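Local coordinates for TLR1789 protein (Thermosynechococcus elongatus, PDB 2X8X), which probably helps insert or transport proteins at the outer membrane, as in other Omp85 proteins, this piece being its N-terminal stretch of three POTRA domains, at residues 39-42 with 43-47; 119-122 with 123-126; 169-172 with 173-177. One frame throughout, in Å; residues are numbered along the deposited sequence.

Contact 1 of 3, residues 39-42 with 43-47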
loop_
_atom_site.group_PDB
_atom_site.type_symbol
_atom_site.label_atom_id
_atom_site.label_comp_id
_atom_site.label_asym_id
_atom_site.label_seq_id
_atom_site.Cartn_x
_atom_site.Cartn_y
_atom_site.Cartn_z
ATOM N N GLN A 39 -31.687 5.542 -8.506
ATOM C CA GLN A 39 -31.144 6.784 -7.947
ATOM C C GLN A 39 -30.778 6.630 -6.490
ATOM O O GLN A 39 -29.774 7.216 -6.054
ATOM C CB GLN A 39 -32.075 7.973 -8.111
ATOM C CG GLN A 39 -32.197 8.375 -9.534
ATOM C CD GLN A 39 -33.529 9.014 -9.757
ATOM O OE1 GLN A 39 -33.708 10.190 -9.485
ATOM N NE2 GLN A 39 -34.496 8.230 -10.215
ATOM N N LEU A 40 -31.556 5.821 -5.749
ATOM C CA LEU A 40 -31.270 5.612 -4.343
ATOM C C LEU A 40 -29.939 4.844 -4.239
ATOM O O LEU A 40 -29.063 5.178 -3.427
ATOM C CB LEU A 40 -32.411 4.836 -3.653
ATOM C CG LEU A 40 -33.729 5.596 -3.453
ATOM C CD1 LEU A 40 -34.860 4.647 -2.936
ATOM C CD2 LEU A 40 -33.470 6.693 -2.492
ATOM N N GLN A 41 -29.812 3.815 -5.067
ATOM C CA GLN A 41 -28.561 3.057 -5.258
ATOM C C GLN A 41 -27.362 3.994 -5.593
ATOM O O GLN A 41 -26.353 3.915 -4.933
ATOM C CB GLN A 41 -28.759 1.905 -6.311
ATOM C CG GLN A 41 -27.519 1.004 -6.540
ATOM C CD GLN A 41 -26.920 0.436 -5.218
ATOM O OE1 GLN A 41 -27.657 -0.039 -4.343
ATOM N NE2 GLN A 41 -25.574 0.501 -5.078
ATOM N N GLN A 42 -27.499 4.907 -6.557
ATOM C CA GLN A 42 -26.477 5.931 -6.824
ATOM C C GLN A 42 -26.176 6.798 -5.639
ATOM O O GLN A 42 -25.011 7.125 -5.445
ATOM C CB GLN A 42 -26.841 6.859 -8.002
ATOM C CG GLN A 42 -26.987 6.131 -9.357
ATOM C CD GLN A 42 -27.952 6.849 -10.421
ATOM O OE1 GLN A 42 -28.510 7.947 -10.187
ATOM N NE2 GLN A 42 -28.123 6.198 -11.575
ATOM N N ASP A 43 -27.196 7.206 -4.851
ATOM C CA ASP A 43 -26.941 7.934 -3.562
ATOM C C ASP A 43 -26.079 7.139 -2.556
ATOM O O ASP A 43 -25.188 7.711 -1.906
ATOM C CB ASP A 43 -28.231 8.411 -2.845
ATOM C CG ASP A 43 -28.946 9.587 -3.579
ATOM O OD1 ASP A 43 -28.315 10.385 -4.361
ATOM O OD2 ASP A 43 -30.167 9.720 -3.356
ATOM N N THR A 44 -26.339 5.846 -2.412
ATOM C CA THR A 44 -25.502 5.051 -1.506
ATOM C C THR A 44 -24.061 4.910 -2.086
ATOM O O THR A 44 -23.078 4.923 -1.330
ATOM C CB THR A 44 -26.041 3.596 -1.174
ATOM O OG1 THR A 44 -25.870 2.723 -2.301
ATOM C CG2 THR A 44 -27.483 3.587 -0.660
ATOM N N ASN A 45 -23.962 4.778 -3.407
ATOM C CA ASN A 45 -22.613 4.825 -4.046
ATOM C C ASN A 45 -21.881 6.121 -3.734
ATOM O O ASN A 45 -20.712 6.117 -3.382
ATOM C CB ASN A 45 -22.699 4.752 -5.551
ATOM C CG ASN A 45 -23.222 3.467 -6.067
ATOM O OD1 ASN A 45 -23.610 3.395 -7.244
ATOM N ND2 ASN A 45 -23.226 2.439 -5.256
ATOM N N ALA A 46 -22.540 7.263 -3.903
ATOM C CA ALA A 46 -21.901 8.579 -3.589
ATOM C C ALA A 46 -21.466 8.738 -2.158
ATOM O O ALA A 46 -20.411 9.315 -1.885
ATOM C CB ALA A 46 -22.843 9.761 -3.994
ATOM N N ILE A 47 -22.281 8.266 -1.232
ATOM C CA ILE A 47 -21.894 8.292 0.160
ATOM C C ILE A 47 -20.723 7.374 0.423
ATOM O O ILE A 47 -19.764 7.712 1.169
ATOM C CB ILE A 47 -23.093 7.851 1.043
ATOM C CG1 ILE A 47 -24.260 8.846 0.908
ATOM C CG2 ILE A 47 -22.639 7.772 2.466
ATOM C CD1 ILE A 47 -25.622 8.292 1.451
#
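Q41 meets T44 and N45 within a single helix, 37-48, in a local contact between neighbouring turns on a helix lying against the sheet of the first domain. The pivot is Q41 O, which takes two donors. N45 N makes the usual helix bond at 3.0 Å, while T44 OG1 comes in on a lone pair at 2.9 Å, with a C=O...O angle of 131°. T44 can do this because its hydroxyl sits between its own backbone N and carbonyl carbon (chi1 73°), folded back toward the preceding turn; its CG2 meanwhile lies 3.6 Å from L40 O. The Q41 side chain itself bends at chi2, bringing CD within 3.9 Å of T44 OG1 and the amide end next to the N45 amide, whose plane is turned 65° from its own. N45 itself lays CB 3.3 Å from Q42 O, beside the bond from A46 N.

The domain is a POTRA fold, two helices on one side of a sheet, and the inner flank of this helix shows it: L40 rests on I69, T44 on V56 and A58, and I47 on V73. D43 is buried. S28 N donates to D43 OD1 and T29 OG1 bonds to D43 OD2, so one buried carboxylate ties helix 37-48 to the turn after helix 17-26. The backbone N of D43 bonds to Q39 O at 2.8 Å, and D43 CG lies 3.5 Å from that same oxygen.

Contact 2 of 3, residues 119-122 with 123-126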
loop_
_atom_site.group_PDB
_atom_site.type_symbol
_atom_site.label_atom_id
_atom_site.label_comp_id
_atom_site.label_asym_id
_atom_site.label_seq_id
_atom_site.Cartn_x
_atom_site.Cartn_y
_atom_site.Cartn_z
ATOM N N ILE A 119 4.306 6.308 2.378
ATOM C CA ILE A 119 5.285 5.252 2.775
ATOM C C ILE A 119 6.056 4.739 1.517
ATOM O O ILE A 119 7.284 4.573 1.535
ATOM C CB ILE A 119 4.562 4.110 3.498
ATOM C CG1 ILE A 119 4.140 4.515 4.903
ATOM C CG2 ILE A 119 5.451 2.849 3.504
ATOM C CD1 ILE A 119 3.115 3.424 5.495
ATOM N N ASN A 120 5.338 4.467 0.446
ATOM C CA ASN A 120 5.956 3.902 -0.796
ATOM C C ASN A 120 6.888 4.921 -1.384
ATOM O O ASN A 120 7.919 4.562 -1.950
ATOM C CB ASN A 120 4.883 3.529 -1.819
ATOM C CG ASN A 120 3.988 2.372 -1.336
ATOM O OD1 ASN A 120 4.383 1.607 -0.437
ATOM N ND2 ASN A 120 2.794 2.225 -1.936
ATOM N N THR A 121 6.561 6.217 -1.215
ATOM C CA THR A 121 7.466 7.278 -1.647
ATOM C C THR A 121 8.701 7.336 -0.756
ATOM O O THR A 121 9.799 7.520 -1.253
ATOM C CB THR A 121 6.767 8.682 -1.690
ATOM O OG1 THR A 121 5.667 8.605 -2.589
ATOM C CG2 THR A 121 7.713 9.746 -2.167
ATOM N N PHE A 122 8.555 7.172 0.549
ATOM C CA PHE A 122 9.734 7.061 1.396
ATOM C C PHE A 122 10.685 5.943 0.898
ATOM O O PHE A 122 11.881 6.198 0.692
ATOM C CB PHE A 122 9.383 6.876 2.856
ATOM C CG PHE A 122 10.547 6.390 3.705
ATOM C CD1 PHE A 122 11.440 7.319 4.282
ATOM C CD2 PHE A 122 10.756 5.012 3.906
ATOM C CE1 PHE A 122 12.539 6.881 5.081
ATOM C CE2 PHE A 122 11.846 4.536 4.679
ATOM C CZ PHE A 122 12.748 5.473 5.275
ATOM N N TYR A 123 10.175 4.752 0.632
ATOM C CA TYR A 123 11.080 3.720 0.074
ATOM C C TYR A 123 11.737 4.156 -1.236
ATOM O O TYR A 123 12.948 4.028 -1.398
ATOM C CB TYR A 123 10.309 2.423 -0.189
ATOM C CG TYR A 123 9.876 1.739 1.123
ATOM C CD1 TYR A 123 10.817 1.390 2.090
ATOM C CD2 TYR A 123 8.531 1.387 1.369
ATOM C CE1 TYR A 123 10.425 0.742 3.328
ATOM C CE2 TYR A 123 8.144 0.723 2.615
ATOM C CZ TYR A 123 9.088 0.420 3.558
ATOM O OH TYR A 123 8.781 -0.216 4.761
ATOM N N ARG A 124 10.935 4.614 -2.172
ATOM C CA ARG A 124 11.421 4.859 -3.523
ATOM C C ARG A 124 12.417 5.976 -3.562
ATOM O O ARG A 124 13.374 5.885 -4.278
ATOM C CB ARG A 124 10.255 5.210 -4.439
ATOM C CG ARG A 124 10.375 4.748 -5.886
ATOM C CD ARG A 124 9.001 4.947 -6.595
ATOM N NE ARG A 124 8.437 6.250 -6.222
ATOM C CZ ARG A 124 7.278 6.453 -5.572
ATOM N NH1 ARG A 124 6.439 5.437 -5.229
ATOM N NH2 ARG A 124 6.957 7.718 -5.289
ATOM N N ASP A 125 12.197 7.021 -2.781
ATOM C CA ASP A 125 13.071 8.199 -2.817
ATOM C C ASP A 125 14.393 7.942 -2.087
ATOM O O ASP A 125 15.384 8.583 -2.389
ATOM C CB ASP A 125 12.385 9.452 -2.204
ATOM C CG ASP A 125 11.315 10.091 -3.146
ATOM O OD1 ASP A 125 11.029 9.554 -4.278
ATOM O OD2 ASP A 125 10.742 11.127 -2.707
ATOM N N ASN A 126 14.400 7.032 -1.127
ATOM C CA ASN A 126 15.600 6.705 -0.375
ATOM C C ASN A 126 16.400 5.571 -1.033
ATOM O O ASN A 126 17.456 5.153 -0.529
ATOM C CB ASN A 126 15.231 6.394 1.063
ATOM C CG ASN A 126 15.116 7.660 1.920
ATOM O OD1 ASN A 126 16.103 8.342 2.131
ATOM N ND2 ASN A 126 13.912 7.982 2.409
#
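F122 O is gripped twice by N126, through its backbone N and its side-chain ND2, both at 3.2 Å and from opposite faces of the carbonyl plane. This happens late in helix 109-125, the second helix of the middle POTRA domain, where the side-chain amide of N126 folds back onto the preceding turn. The same amide nitrogen lies 3.2 Å from F122 CD1, so it is held close to the ring as well as to the carbonyl.

With CG anti to the backbone N (chi1 164°), the F122 ring swings out until its edge meets the face of Y123 in an offset edge-to-face stack, centroids 5.7 Å apart and planes at 62°. Y123, its CG beside the backbone N, lies alongside I119, whose CG2 touches Y123 CE2 at 3.5 Å. Both belong to the domain core, I119 reaching L147 and V133 on the sheet and Y123 packing on V149, while the Y123 OH is hydrogen-bonded to E151 OE2.

The outer flank is polar. A bend at chi3 (43°) lays one face of the R124 guanidinium over N120 O and T121 CA. Its NH2 makes a weak bond to T121 OG1, a hydroxyl also bonded to E117 O. Next to it, D125 runs alongside T121, pointing the same way, with OD2 3.4 Å from T121 CG2.

Contact 3 of 3, residues 169-172 with 173-177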
loop_
_atom_site.group_PDB
_atom_site.type_symbol
_atom_site.label_atom_id
_atom_site.label_comp_id
_atom_site.label_asym_id
_atom_site.label_seq_id
_atom_site.Cartn_x
_atom_site.Cartn_y
_atom_site.Cartn_z
ATOM N N THR A 169 30.070 -21.803 -16.267
ATOM C CA THR A 169 31.521 -22.080 -16.476
ATOM C C THR A 169 32.244 -22.137 -15.144
ATOM O O THR A 169 31.708 -21.652 -14.158
ATOM C CB THR A 169 32.167 -21.088 -17.461
ATOM O OG1 THR A 169 33.342 -21.678 -18.001
ATOM C CG2 THR A 169 32.548 -19.803 -16.780
ATOM N N LYS A 170 33.400 -22.790 -15.080
ATOM C CA LYS A 170 34.109 -22.938 -13.786
ATOM C C LYS A 170 34.541 -21.557 -13.301
ATOM O O LYS A 170 35.101 -20.754 -14.051
ATOM C CB LYS A 170 35.332 -23.893 -13.823
ATOM C CG LYS A 170 36.160 -24.016 -12.441
ATOM C CD LYS A 170 37.358 -25.091 -12.491
ATOM C CE LYS A 170 36.785 -26.535 -12.630
ATOM N NZ LYS A 170 37.726 -27.779 -12.766
ATOM N N GLN A 171 34.226 -21.287 -12.044
ATOM C CA GLN A 171 34.664 -20.076 -11.299
ATOM C C GLN A 171 36.185 -20.056 -11.106
ATOM O O GLN A 171 36.746 -21.074 -10.691
ATOM C CB GLN A 171 34.016 -20.158 -9.919
ATOM C CG GLN A 171 34.585 -19.227 -8.864
ATOM C CD GLN A 171 33.611 -19.078 -7.674
ATOM O OE1 GLN A 171 33.868 -18.320 -6.726
ATOM N NE2 GLN A 171 32.480 -19.778 -7.745
ATOM N N ARG A 172 36.844 -18.931 -11.387
ATOM C CA ARG A 172 38.292 -18.778 -11.066
ATOM C C ARG A 172 38.544 -17.912 -9.803
ATOM O O ARG A 172 39.309 -18.333 -8.914
ATOM C CB ARG A 172 39.151 -18.326 -12.285
ATOM C CG ARG A 172 39.006 -19.274 -13.551
ATOM C CD ARG A 172 40.022 -19.073 -14.766
ATOM N NE ARG A 172 40.173 -17.667 -15.159
ATOM C CZ ARG A 172 39.315 -16.960 -15.912
ATOM N NH1 ARG A 172 38.205 -17.489 -16.441
ATOM N NH2 ARG A 172 39.584 -15.683 -16.132
ATOM N N THR A 173 37.893 -16.748 -9.704
ATOM C CA THR A 173 38.124 -15.836 -8.561
ATOM C C THR A 173 37.477 -16.398 -7.254
ATOM O O THR A 173 36.393 -16.975 -7.285
ATOM C CB THR A 173 37.556 -14.392 -8.845
ATOM O OG1 THR A 173 37.834 -13.530 -7.725
ATOM C CG2 THR A 173 36.035 -14.447 -8.990
ATOM N N ARG A 174 38.116 -16.199 -6.115
ATOM C CA ARG A 174 37.511 -16.624 -4.836
ATOM C C ARG A 174 36.338 -15.744 -4.420
ATOM O O ARG A 174 36.323 -14.546 -4.720
ATOM C CB ARG A 174 38.564 -16.640 -3.736
ATOM C CG ARG A 174 39.905 -17.220 -4.219
ATOM C CD ARG A 174 39.908 -18.711 -4.179
ATOM N NE ARG A 174 40.829 -19.146 -3.131
ATOM C CZ ARG A 174 40.507 -19.281 -1.839
ATOM N NH1 ARG A 174 39.266 -19.046 -1.394
ATOM N NH2 ARG A 174 41.436 -19.677 -0.980
ATOM N N ASP A 175 35.378 -16.351 -3.717
ATOM C CA ASP A 175 34.199 -15.643 -3.206
ATOM C C ASP A 175 34.561 -14.402 -2.374
ATOM O O ASP A 175 33.942 -13.363 -2.545
ATOM C CB ASP A 175 33.264 -16.554 -2.339
ATOM C CG ASP A 175 32.611 -17.725 -3.130
ATOM O OD1 ASP A 175 32.377 -17.646 -4.358
ATOM O OD2 ASP A 175 32.315 -18.746 -2.475
ATOM N N PHE A 176 35.554 -14.486 -1.490
ATOM C CA PHE A 176 35.840 -13.313 -0.634
ATOM C C PHE A 176 36.184 -12.059 -1.442
ATOM O O PHE A 176 35.900 -10.944 -1.022
ATOM C CB PHE A 176 36.914 -13.604 0.451
ATOM C CG PHE A 176 38.302 -13.831 -0.110
ATOM C CD1 PHE A 176 39.148 -12.747 -0.397
ATOM C CD2 PHE A 176 38.775 -15.128 -0.378
ATOM C CE1 PHE A 176 40.473 -12.953 -0.963
ATOM C CE2 PHE A 176 40.088 -15.350 -0.918
ATOM C CZ PHE A 176 40.927 -14.253 -1.219
ATOM N N VAL A 177 36.819 -12.249 -2.603
ATOM C CA VAL A 177 37.284 -11.139 -3.460
ATOM C C VAL A 177 36.114 -10.283 -3.869
ATOM O O VAL A 177 36.214 -9.044 -3.872
ATOM C CB VAL A 177 38.078 -11.633 -4.689
ATOM C CG1 VAL A 177 38.449 -10.478 -5.647
ATOM C CG2 VAL A 177 39.362 -12.277 -4.250
#
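Q171 and D175 cross at about a right angle beside the T173 carbonyl oxygen, amide plane against carboxylate plane at 53°. They sit in the third POTRA domain, where the chain leaves the first strand, 154-161, and heads into the short helix 175-179. Q171 gets there by stretching out: with CG anti to the backbone N (chi1 165°) and the chain extended beyond it, the side chain runs forward until the T173 carbonyl points at its amide carbon, with Q171 CG 3.3 Å and CD 3.5 Å from T173 O. The same CD is 3.8 Å from D175 OD1. D175 swings its carboxylate back beside its own backbone N, toward the oncoming amide, and also touches Y159.

The backbone here is held by E232: one carboxylate oxygen accepts from R172 N and the other from T173 N, so a single acid straddles two successive peptides and ties this segment to strand 224-232, the central strand of the sheet. The T173 side chain packs on F161 and L207.

Further on, V177 N bonds to R174 O at 3.2 Å as the chain enters helix 175-179. R174 and F176, on the outer surface, are set across each other: R174 NH1 lies in plane at the edge of the F176 ring, and F176 CE2 stands 3.8 Å above the guanidinium plane, offset toward its rim.

The three contacts fall one after another along the chain, each in a different POTRA domain, and share no sheet or helix. Contacts 1 and 2 lie on the second helices of the first and middle domains, 37-48 and 109-125; contact 3 lies where the third domain passes from its first strand to helix 175-179. Centres are 36 Å apart from 1 to 2 and again from 2 to 3, but 66 Å from 1 to 3, which flank the centre of the chain on opposite sides. The nearest atoms of contacts 1 and 2 are about 23 Å apart. The piece is therefore an elongated row of separately built domains, with each contact local to its own unit.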